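Local coordinates for 2,3-dihydroxybenzoate-AMP ligase (Bacillus subtilis, PDB 1MDB), which is an AMP-binding enzyme of the ANL superfamily, with a large N-terminal domain and a smaller C-terminal domain, at residues D431-G436 / A458-M463. Numbering follows the deposited sequence.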
loop_
_atom_site.group_PDB
_atom_site.type_symbol
_atom_site.label_atom_id
_atom_site.label_comp_id
_atom_site.label_asym_id
_atom_site.label_seq_id
_atom_site.Cartn_x
_atom_site.Cartn_y
_atom_site.Cartn_z
ATOM N N ASP A 431 -7.426 15.049 -7.782
ATOM C CA ASP A 431 -8.838 14.727 -7.561
ATOM C C ASP A 431 -9.697 15.939 -7.196
ATOM O O ASP A 431 -10.888 15.810 -6.916
ATOM C CB ASP A 431 -8.965 13.663 -6.468
ATOM C CG ASP A 431 -8.346 12.332 -6.868
ATOM O OD1 ASP A 431 -8.174 11.474 -5.982
ATOM O OD2 ASP A 431 -8.042 12.135 -8.066
ATOM N N GLN A 432 -9.095 17.119 -7.196
ATOM C CA GLN A 432 -9.834 18.333 -6.865
ATOM C C GLN A 432 -10.786 18.637 -8.010
ATOM O O GLN A 432 -10.435 18.491 -9.179
ATOM C CB GLN A 432 -8.864 19.498 -6.660
ATOM C CG GLN A 432 -9.335 20.522 -5.646
ATOM C CD GLN A 432 -8.179 21.294 -5.030
ATOM O OE1 GLN A 432 -8.334 21.950 -3.998
ATOM N NE2 GLN A 432 -7.013 21.221 -5.665
ATOM N N ILE A 433 -12.006 19.032 -7.683
ATOM C CA ILE A 433 -12.963 19.348 -8.724
ATOM C C ILE A 433 -13.113 20.859 -8.772
ATOM O O ILE A 433 -13.504 21.488 -7.792
ATOM C CB ILE A 433 -14.323 18.691 -8.443
ATOM C CG1 ILE A 433 -14.144 17.173 -8.325
ATOM C CG2 ILE A 433 -15.308 19.038 -9.556
ATOM C CD1 ILE A 433 -15.373 16.441 -7.858
ATOM N N ASN A 434 -12.764 21.438 -9.911
ATOM C CA ASN A 434 -12.864 22.873 -10.095
ATOM C C ASN A 434 -14.095 23.153 -10.950
ATOM O O ASN A 434 -14.023 23.234 -12.178
ATOM C CB ASN A 434 -11.589 23.391 -10.760
ATOM C CG ASN A 434 -10.349 23.104 -9.923
ATOM O OD1 ASN A 434 -10.200 23.622 -8.811
ATOM N ND2 ASN A 434 -9.459 22.263 -10.447
ATOM N N ARG A 435 -15.234 23.272 -10.277
ATOM C CA ARG A 435 -16.504 23.521 -10.942
ATOM C C ARG A 435 -16.749 25.008 -11.172
ATOM O O ARG A 435 -16.897 25.777 -10.221
ATOM C CB ARG A 435 -17.647 22.944 -10.112
ATOM C CG ARG A 435 -19.014 23.140 -10.740
ATOM C CD ARG A 435 -20.102 22.587 -9.860
ATOM N NE ARG A 435 -21.383 22.544 -10.553
ATOM C CZ ARG A 435 -22.073 23.614 -10.931
ATOM N NH1 ARG A 435 -21.614 24.831 -10.683
ATOM N NH2 ARG A 435 -23.225 23.463 -11.568
ATOM N N GLY A 436 -16.786 25.398 -12.443
ATOM C CA GLY A 436 -17.026 26.783 -12.808
ATOM C C GLY A 436 -16.378 27.829 -11.922
ATOM O O GLY A 436 -17.043 28.778 -11.505
ATOM N N ALA A 458 -19.519 6.008 -2.118
ATOM C CA ALA A 458 -19.621 7.095 -3.087
ATOM C C ALA A 458 -18.268 7.633 -3.512
ATOM O O ALA A 458 -17.381 7.813 -2.687
ATOM C CB ALA A 458 -20.464 8.238 -2.494
ATOM N N ALA A 459 -18.114 7.882 -4.808
ATOM C CA ALA A 459 -16.874 8.442 -5.332
ATOM C C ALA A 459 -17.267 9.561 -6.290
ATOM O O ALA A 459 -17.909 9.323 -7.311
ATOM C CB ALA A 459 -16.074 7.387 -6.055
ATOM N N MET A 460 -16.883 10.784 -5.948
ATOM C CA MET A 460 -17.215 11.951 -6.760
ATOM C C MET A 460 -16.027 12.426 -7.574
ATOM O O MET A 460 -14.948 12.685 -7.028
ATOM C CB MET A 460 -17.708 13.071 -5.848
ATOM C CG MET A 460 -17.987 14.393 -6.535
ATOM S SD MET A 460 -18.596 15.572 -5.313
ATOM C CE MET A 460 -19.377 16.783 -6.342
ATOM N N VAL A 461 -16.234 12.564 -8.881
ATOM C CA VAL A 461 -15.168 13.003 -9.764
ATOM C C VAL A 461 -15.599 14.124 -10.701
ATOM O O VAL A 461 -16.791 14.419 -10.858
ATOM C CB VAL A 461 -14.626 11.813 -10.611
ATOM C CG1 VAL A 461 -14.182 10.677 -9.687
ATOM C CG2 VAL A 461 -15.689 11.313 -11.561
ATOM N N SER A 462 -14.619 14.763 -11.320
ATOM C CA SER A 462 -14.912 15.832 -12.254
ATOM C C SER A 462 -15.322 15.218 -13.589
ATOM O O SER A 462 -15.016 14.054 -13.874
ATOM C CB SER A 462 -13.671 16.685 -12.472
ATOM O OG SER A 462 -12.680 15.927 -13.136
ATOM N N MET A 463 -16.039 16.001 -14.386
ATOM C CA MET A 463 -16.450 15.590 -15.725
ATOM C C MET A 463 -16.383 16.860 -16.561
ATOM O O MET A 463 -16.621 17.960 -16.054
ATOM C CB MET A 463 -17.870 15.012 -15.742
ATOM C CG MET A 463 -19.002 16.023 -15.543
ATOM S SD MET A 463 -20.630 15.224 -15.654
ATOM C CE MET A 463 -21.736 16.648 -15.646
HETATM O O HOH W 1 -12.531 13.732 -7.519
#
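Ile433 and Ser462 bring the two backbones closest, 5.3 Å between their CA atoms, yet no direct hydrogen bond joins 431-436 to 458-463; the two strands belong to different sheets, and the contact is made chiefly by Ile433, with one water linking the backbones. The case illustrates how one branched side chain can make most of the contact between two sheets. Ile433 carries CG2 anti to its own N (CG1 at chi1 -58°) and runs CD1 out in an extended arm. CD1 of Ile433 ends over 458-463, 3.6 Å from CG of Met460 and 3.7 Å from C of Val461. Met460, itself fully extended from a CG anti to N, crosses the isoleucine at about a right angle, offering its CG rather than its sulfur as the nearer atom. The other branch, CG2 of Ile433, lies 4.1 Å from CB of Ser462, so the two branches meet successive parts of the strand. Beside this apolar patch a water donates to both Asp431 O and Met460 O, 2.7 Å each, tying together two carbonyls that could not bond to each other. Within the C-terminal domain, Ile433 pairs with Val440 in a small hairpin laid over the edge strand 455-465, which pairs antiparallel with strand 469-478; helix 522-534 packs nearby, Arg526 forming a salt bridge with Asp431 and Leu525 touching Ala459.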